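Local coordinates for protein probable 3-hydroxybutyryl-CoA dehydrogenase (Escherichia coli, PDB 3MOG) that catalyses the NAD-dependent oxidation of 3-hydroxyadipyl-CoA to 3-oxoadipyl-CoA in the degradation of phenylacetate, working as a homotrimer, at residues P197-E201 with R392-M396; I397-L402 with P429-G433; I441-E446 with P459-R464. All coordinates share one frame; numbering follows the deposited sequence.

Contact 1: P197-E201 with R392-M396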
# COMPACT_ATOMS: atom_id res chain seq x y z
N PRO C 197 7.66 13.49 -8.51
CA PRO C 197 7.17 14.46 -7.50
C PRO C 197 7.01 15.90 -7.98
O PRO C 197 6.39 16.72 -7.28
CB PRO C 197 8.19 14.37 -6.37
CG PRO C 197 9.39 13.72 -6.96
CD PRO C 197 8.93 12.85 -8.08
N TYR C 198 7.53 16.21 -9.16
CA TYR C 198 7.31 17.53 -9.73
C TYR C 198 5.81 17.69 -10.00
O TYR C 198 5.23 18.73 -9.69
CB TYR C 198 8.15 17.76 -10.99
CG TYR C 198 8.07 19.17 -11.53
CD1 TYR C 198 8.43 20.26 -10.73
CD2 TYR C 198 7.65 19.43 -12.84
CE1 TYR C 198 8.34 21.55 -11.20
CE2 TYR C 198 7.57 20.72 -13.32
CZ TYR C 198 7.92 21.78 -12.49
OH TYR C 198 7.85 23.06 -12.95
N TYR C 199 5.17 16.62 -10.50
CA TYR C 199 3.74 16.66 -10.77
C TYR C 199 2.92 16.45 -9.52
O TYR C 199 1.94 17.16 -9.30
CB TYR C 199 3.35 15.65 -11.85
CG TYR C 199 4.21 15.80 -13.07
CD1 TYR C 199 5.12 14.79 -13.42
CD2 TYR C 199 4.16 16.95 -13.86
CE1 TYR C 199 5.92 14.91 -14.52
CE2 TYR C 199 4.98 17.08 -14.98
CZ TYR C 199 5.85 16.06 -15.30
OH TYR C 199 6.68 16.15 -16.40
N SER C 200 3.32 15.49 -8.69
CA SER C 200 2.48 15.06 -7.58
C SER C 200 2.45 16.02 -6.38
O SER C 200 1.45 16.07 -5.65
CB SER C 200 2.83 13.64 -7.14
OG SER C 200 4.10 13.59 -6.52
N GLU C 201 3.53 16.78 -6.18
CA GLU C 201 3.44 17.84 -5.16
C GLU C 201 2.41 18.94 -5.51
O GLU C 201 1.65 19.38 -4.63
CB GLU C 201 4.81 18.40 -4.78
CG GLU C 201 5.64 17.44 -3.89
CD GLU C 201 4.93 17.04 -2.59
OE1 GLU C 201 5.02 15.86 -2.20
OE2 GLU C 201 4.29 17.90 -1.96
N ARG C 392 9.35 22.32 -1.02
CA ARG C 392 8.69 21.03 -0.83
C ARG C 392 8.87 20.13 -2.06
O ARG C 392 9.17 18.94 -1.93
CB ARG C 392 7.21 21.24 -0.50
CG ARG C 392 6.40 19.97 -0.34
CD ARG C 392 5.23 20.20 0.53
NE ARG C 392 4.35 19.04 0.56
CZ ARG C 392 3.30 18.91 1.37
NH1 ARG C 392 3.03 19.89 2.23
NH2 ARG C 392 2.53 17.82 1.33
N THR C 393 8.72 20.73 -3.25
CA THR C 393 8.80 20.02 -4.53
C THR C 393 10.24 19.63 -4.88
O THR C 393 10.49 18.51 -5.35
CB THR C 393 8.21 20.86 -5.70
OG1 THR C 393 6.82 21.15 -5.43
CG2 THR C 393 8.31 20.13 -7.03
N VAL C 394 11.17 20.55 -4.64
CA VAL C 394 12.57 20.30 -5.02
C VAL C 394 13.19 19.26 -4.08
O VAL C 394 13.84 18.34 -4.56
CB VAL C 394 13.39 21.60 -5.13
CG1 VAL C 394 14.83 21.28 -5.43
CG2 VAL C 394 12.81 22.52 -6.23
N ALA C 395 12.95 19.38 -2.77
CA ALA C 395 13.30 18.34 -1.78
C ALA C 395 12.86 16.94 -2.18
O ALA C 395 13.67 16.00 -2.15
CB ALA C 395 12.76 18.68 -0.37
N MET C 396 11.60 16.79 -2.59
CA MET C 396 11.09 15.47 -3.01
C MET C 396 11.68 14.96 -4.32
O MET C 396 11.93 13.76 -4.44
CB MET C 396 9.57 15.47 -3.05
CG MET C 396 8.94 15.47 -1.65
SD MET C 396 9.05 13.89 -0.80
CE MET C 396 7.80 13.07 -1.77
O HOH W 1 5.10 20.80 -7.51
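Glu201 and Arg392 form a buried salt bridge between two helices, each from a different C-terminal-type domain of the 3-hydroxyacyl-CoA dehydrogenase family. The domains are two copies of one family fold in a single chain, and helices 196-207 and 390-406 meet where they join. The short helix segments run roughly antiparallel, at 145°, with their axes 8.9 Å apart. Glu201 can be followed outward from its backbone. Its CB lies 3.5 Å from Thr393 OG1. CG then passes over the backbone of Thr393, 4.1 Å from Thr393 CA. A bend at chi2 (-57°) folds the chain and spreads the carboxylate between Arg392 and Met396. Glu201 OE1 sits 4.0 Å from Met396 CE, and Arg456 and Tyr457 also hold this oxygen. Glu201 OE2 takes the bond from Arg392 NE at 2.8 Å. The bond is bent, with an N-H...O angle of 137°, and NE reaches OE2 from above the carboxylate plane. The remaining guanidinium nitrogens of Arg392 bond to Tyr452, Tyr457 and the carbonyl of Pro386. An alanine in place of Glu201 would probably leave Arg392 NE and Arg456 without this carboxylate and open a gap beside Thr393 and Met396. Apolar contacts complete the join. Pro197 CB packs on Met396 CB at 3.8 Å. Thr393 CG2 touches the edge of the Tyr198 ring, while the Tyr198 hydroxyl bonds to the carbonyl of Met228. Thr393 OG1 also bonds to Leu389 O, one turn back. A water spans the two helices, donating to Thr393 OG1 at 2.7 Å and to Tyr198 O at 3.0 Å.

Contact 2: I397-L402 with P429-G433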
# COMPACT_ATOMS: atom_id res chain seq x y z
N ILE C 397 11.94 15.86 -5.28
CA ILE C 397 12.66 15.51 -6.51
C ILE C 397 14.05 14.95 -6.17
O ILE C 397 14.46 13.90 -6.68
CB ILE C 397 12.80 16.75 -7.46
CG1 ILE C 397 11.47 17.11 -8.10
CG2 ILE C 397 13.81 16.49 -8.58
CD1 ILE C 397 11.46 18.47 -8.78
N ILE C 398 14.76 15.66 -5.28
CA ILE C 398 16.12 15.28 -4.85
C ILE C 398 16.16 13.94 -4.08
O ILE C 398 17.04 13.10 -4.28
CB ILE C 398 16.72 16.42 -4.01
CG1 ILE C 398 16.94 17.66 -4.89
CG2 ILE C 398 18.00 16.00 -3.30
CD1 ILE C 398 17.28 18.90 -4.07
N ASN C 399 15.18 13.76 -3.20
CA ASN C 399 15.00 12.53 -2.43
C ASN C 399 14.84 11.30 -3.33
O ASN C 399 15.50 10.27 -3.14
CB ASN C 399 13.77 12.70 -1.56
CG ASN C 399 13.79 11.82 -0.33
OD1 ASN C 399 14.85 11.53 0.23
ND2 ASN C 399 12.61 11.41 0.12
N GLU C 400 13.97 11.44 -4.33
CA GLU C 400 13.77 10.43 -5.38
C GLU C 400 15.02 10.15 -6.23
O GLU C 400 15.31 8.99 -6.55
CB GLU C 400 12.58 10.84 -6.26
CG GLU C 400 11.97 9.67 -7.02
CD GLU C 400 11.59 8.54 -6.10
OE1 GLU C 400 12.20 7.45 -6.19
OE2 GLU C 400 10.69 8.75 -5.26
N ALA C 401 15.78 11.19 -6.58
CA ALA C 401 17.06 11.01 -7.28
C ALA C 401 18.08 10.24 -6.44
O ALA C 401 18.80 9.37 -6.94
CB ALA C 401 17.64 12.35 -7.68
N LEU C 402 18.12 10.55 -5.15
CA LEU C 402 18.99 9.89 -4.21
C LEU C 402 18.60 8.42 -4.03
O LEU C 402 19.47 7.56 -3.92
CB LEU C 402 18.93 10.60 -2.86
CG LEU C 402 19.72 11.89 -2.67
CD1 LEU C 402 19.23 12.54 -1.41
CD2 LEU C 402 21.23 11.67 -2.62
N PRO C 429 19.39 17.09 -10.03
CA PRO C 429 18.92 17.09 -8.62
C PRO C 429 20.01 16.84 -7.57
O PRO C 429 19.93 17.37 -6.46
CB PRO C 429 17.89 15.95 -8.57
CG PRO C 429 17.82 15.39 -9.95
CD PRO C 429 18.95 15.90 -10.77
N LEU C 430 21.02 16.06 -7.92
CA LEU C 430 22.10 15.75 -6.99
C LEU C 430 23.02 16.96 -6.83
O LEU C 430 23.37 17.31 -5.70
CB LEU C 430 22.85 14.49 -7.41
CG LEU C 430 21.84 13.33 -7.49
CD1 LEU C 430 22.34 12.14 -8.25
CD2 LEU C 430 21.38 12.91 -6.13
N ALA C 431 23.35 17.60 -7.95
CA ALA C 431 24.11 18.86 -7.94
C ALA C 431 23.32 19.92 -7.23
O ALA C 431 23.89 20.76 -6.54
CB ALA C 431 24.42 19.32 -9.37
N TRP C 432 22.00 19.87 -7.40
CA TRP C 432 21.11 20.81 -6.75
C TRP C 432 21.11 20.64 -5.24
O TRP C 432 21.16 21.63 -4.51
CB TRP C 432 19.70 20.65 -7.28
CG TRP C 432 18.92 21.92 -7.31
CD1 TRP C 432 19.24 23.09 -6.68
CD2 TRP C 432 17.69 22.14 -7.98
NE1 TRP C 432 18.28 24.03 -6.93
CE2 TRP C 432 17.31 23.48 -7.72
CE3 TRP C 432 16.86 21.34 -8.78
CZ2 TRP C 432 16.14 24.04 -8.25
CZ3 TRP C 432 15.70 21.91 -9.31
CH2 TRP C 432 15.35 23.24 -9.03
N GLY C 433 21.08 19.39 -4.78
CA GLY C 433 21.09 19.06 -3.35
C GLY C 433 22.38 19.49 -2.67
O GLY C 433 22.35 19.98 -1.54
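Two helices of the second C-terminal-type domain of this 3-hydroxyacyl-CoA dehydrogenase pack here through a proline at a helix start: Pro429, in the first turn of helix 429-436, lies against Ile397, Ile398 and Ala401 of helix 390-406. The short segments cross steeply, at -117°, with their axes 9.0 Å apart. The contact is apolar and buried, with no hydrogen bond across it. Ala401 CB touches the CB-CG side of the Pro429 ring, 3.7 Å from Pro429 CB and almost as near Pro429 CG. Ile397 CG2 reaches the same Pro429 CB from another side, and the two side chains cross at about a right angle. Helix 412-422 also lines the proline, through Asp416 and Met419. Farther along, the two leucines meet by their methyl branches: Leu402 CD2 lies 3.7 Å from Leu430 CD2. Ile398 carries the other end of the contact. Its CG1 is anti to the carbonyl carbon (chi1 -66°), which sends the ethyl branch along the backbone of helix 429-436. CG1 rests 3.4 Å from Pro429 O, an oxygen already bonded to Gly433 N within its own helix. The close approach of the isoleucine leaves little room for a side chain at Gly433. The ethyl branch ends with Ile398 CD1 3.9 Å from Gly433 CA.

Contact 3: I441-E446 with P459-R464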
# COMPACT_ATOMS: atom_id res chain seq x y z
N ILE C 441 17.91 19.92 3.30
CA ILE C 441 16.90 19.08 2.64
C ILE C 441 16.39 18.04 3.62
O ILE C 441 15.18 17.82 3.72
CB ILE C 441 17.45 18.40 1.35
CG1 ILE C 441 17.87 19.45 0.32
CG2 ILE C 441 16.42 17.42 0.76
CD1 ILE C 441 16.80 20.47 -0.00
N LEU C 442 17.31 17.42 4.36
CA LEU C 442 16.96 16.44 5.39
C LEU C 442 16.00 16.98 6.44
O LEU C 442 14.98 16.36 6.72
CB LEU C 442 18.21 15.88 6.07
CG LEU C 442 17.97 14.95 7.24
CD1 LEU C 442 17.47 13.58 6.76
CD2 LEU C 442 19.21 14.83 8.11
N ARG C 443 16.31 18.15 7.00
CA ARG C 443 15.48 18.75 8.06
C ARG C 443 14.03 19.02 7.61
O ARG C 443 13.08 18.71 8.33
CB ARG C 443 16.13 20.03 8.59
CG ARG C 443 15.30 20.76 9.66
CD ARG C 443 16.05 21.97 10.22
NE ARG C 443 16.52 22.86 9.15
CZ ARG C 443 17.36 23.87 9.34
NH1 ARG C 443 17.82 24.15 10.56
NH2 ARG C 443 17.73 24.62 8.31
N LEU C 444 13.91 19.57 6.41
CA LEU C 444 12.63 19.84 5.77
C LEU C 444 11.79 18.58 5.62
O LEU C 444 10.65 18.52 6.10
CB LEU C 444 12.90 20.49 4.42
CG LEU C 444 11.79 20.71 3.39
CD1 LEU C 444 10.65 21.51 3.96
CD2 LEU C 444 12.41 21.48 2.25
N LEU C 445 12.35 17.55 4.99
CA LEU C 445 11.63 16.30 4.78
C LEU C 445 11.22 15.64 6.09
O LEU C 445 10.09 15.14 6.19
CB LEU C 445 12.40 15.34 3.85
CG LEU C 445 12.51 15.79 2.38
CD1 LEU C 445 13.43 14.90 1.60
CD2 LEU C 445 11.18 15.83 1.66
N GLU C 446 12.10 15.67 7.10
CA GLU C 446 11.77 15.17 8.46
C GLU C 446 10.58 15.90 9.06
O GLU C 446 9.70 15.26 9.65
CB GLU C 446 12.96 15.25 9.42
CG GLU C 446 14.03 14.19 9.20
CD GLU C 446 15.20 14.30 10.18
OE1 GLU C 446 15.62 15.43 10.48
OE2 GLU C 446 15.69 13.25 10.64
N PRO C 459 12.83 10.74 4.45
CA PRO C 459 14.16 10.96 3.89
C PRO C 459 14.74 9.59 3.54
O PRO C 459 14.63 8.65 4.35
CB PRO C 459 14.94 11.50 5.07
CG PRO C 459 13.92 12.04 6.01
CD PRO C 459 12.75 11.16 5.86
N CYS C 460 15.33 9.45 2.36
CA CYS C 460 15.87 8.14 2.00
C CYS C 460 17.20 7.91 2.71
O CYS C 460 17.83 8.86 3.18
CB CYS C 460 15.95 7.93 0.48
SG CYS C 460 17.30 8.77 -0.28
N SER C 461 17.63 6.66 2.79
CA SER C 461 18.81 6.30 3.58
C SER C 461 20.08 7.06 3.12
O SER C 461 20.87 7.51 3.97
CB SER C 461 18.97 4.77 3.62
OG SER C 461 20.30 4.39 3.92
N LEU C 462 20.23 7.27 1.81
CA LEU C 462 21.37 8.04 1.26
C LEU C 462 21.33 9.53 1.59
O LEU C 462 22.38 10.18 1.70
CB LEU C 462 21.51 7.83 -0.27
CG LEU C 462 22.74 8.41 -0.97
CD1 LEU C 462 24.04 7.83 -0.40
CD2 LEU C 462 22.67 8.17 -2.48
N LEU C 463 20.13 10.09 1.74
CA LEU C 463 20.01 11.46 2.20
C LEU C 463 20.55 11.60 3.61
O LEU C 463 21.37 12.50 3.86
CB LEU C 463 18.58 12.02 2.07
CG LEU C 463 18.29 13.45 2.55
CD1 LEU C 463 19.13 14.52 1.86
CD2 LEU C 463 16.82 13.78 2.39
N ARG C 464 20.12 10.73 4.54
CA ARG C 464 20.69 10.76 5.91
C ARG C 464 22.21 10.61 5.87
O ARG C 464 22.92 11.33 6.57
CB ARG C 464 20.10 9.68 6.84
CG ARG C 464 18.56 9.66 6.92
CD ARG C 464 18.08 8.82 8.10
NE ARG C 464 16.63 8.90 8.24
CZ ARG C 464 15.97 9.84 8.91
NH1 ARG C 464 16.63 10.81 9.54
NH2 ARG C 464 14.65 9.80 8.96
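Arg464 NH1 donates to Glu446 OE2 at 2.8 Å, a salt bridge between helices 461-473 and 438-452. The bond is fairly straight, with an N-H...O angle of 157°. The oxygen lies at the edge of the guanidinium, close to its plane. On the glutamate, NH1 comes from the anti side and out of the carboxylate plane, and the two planes are turned 54° apart. Both chains are stretched toward each other: Glu446 is extended beyond CG (chi2 -180°), and Arg464 runs extended from CG to NE. Arg464 NE bonds to the carbonyl of His451 of a second subunit, so this arginine also reaches across the trimer interface. Beneath the ion pair lies an apolar layer. Pro459 CB lies over one face of the guanidinium, offset toward its rim. The Pro459 ring also touches the glutamate stem, with its CG 3.8 Å from Glu446 CG. Leu442 CD1 lies beside both the proline and the arginine, 3.7 Å from Pro459 CB and also close to Arg464 NH1. On the more buried side, Leu463 CD2 packs on Leu445 CD1 at 3.7 Å and also meets Ile441 CG2 at 4.0 Å. Leu463 is further packed by Leu402 and Trp438. Cys460 is the N-cap of helix 461-473, and its backbone N bonds to Asn399 of helix 390-406. The arrangement is a packing of two successive helices joined by a loop, with apolar side chains inside and a salt bridge at the more exposed edge. It joins the last two helices of the second C-terminal-type domain where it meets a neighbouring subunit.

The three contacts come in series along the chain and sit close together in the fold. Contacts 1 and 2 share helix 390-406, and their centres are about 11 Å apart. Contact 1 uses its earlier part to join the first C-terminal-type domain. Contact 2 uses the next residues to pack helix 429-436. The centre of contact 3, between helices 438-452 and 461-473, is about 11 Å from that of contact 2 and about 14 Å from that of contact 1. Leu445 touches Ala395 and Met396 of contact 1, and Cys460 SG packs on Leu402 CB of contact 2. Helix 390-406 is thus a central element, linking the join between the two domains to the helices that meet a neighbouring subunit.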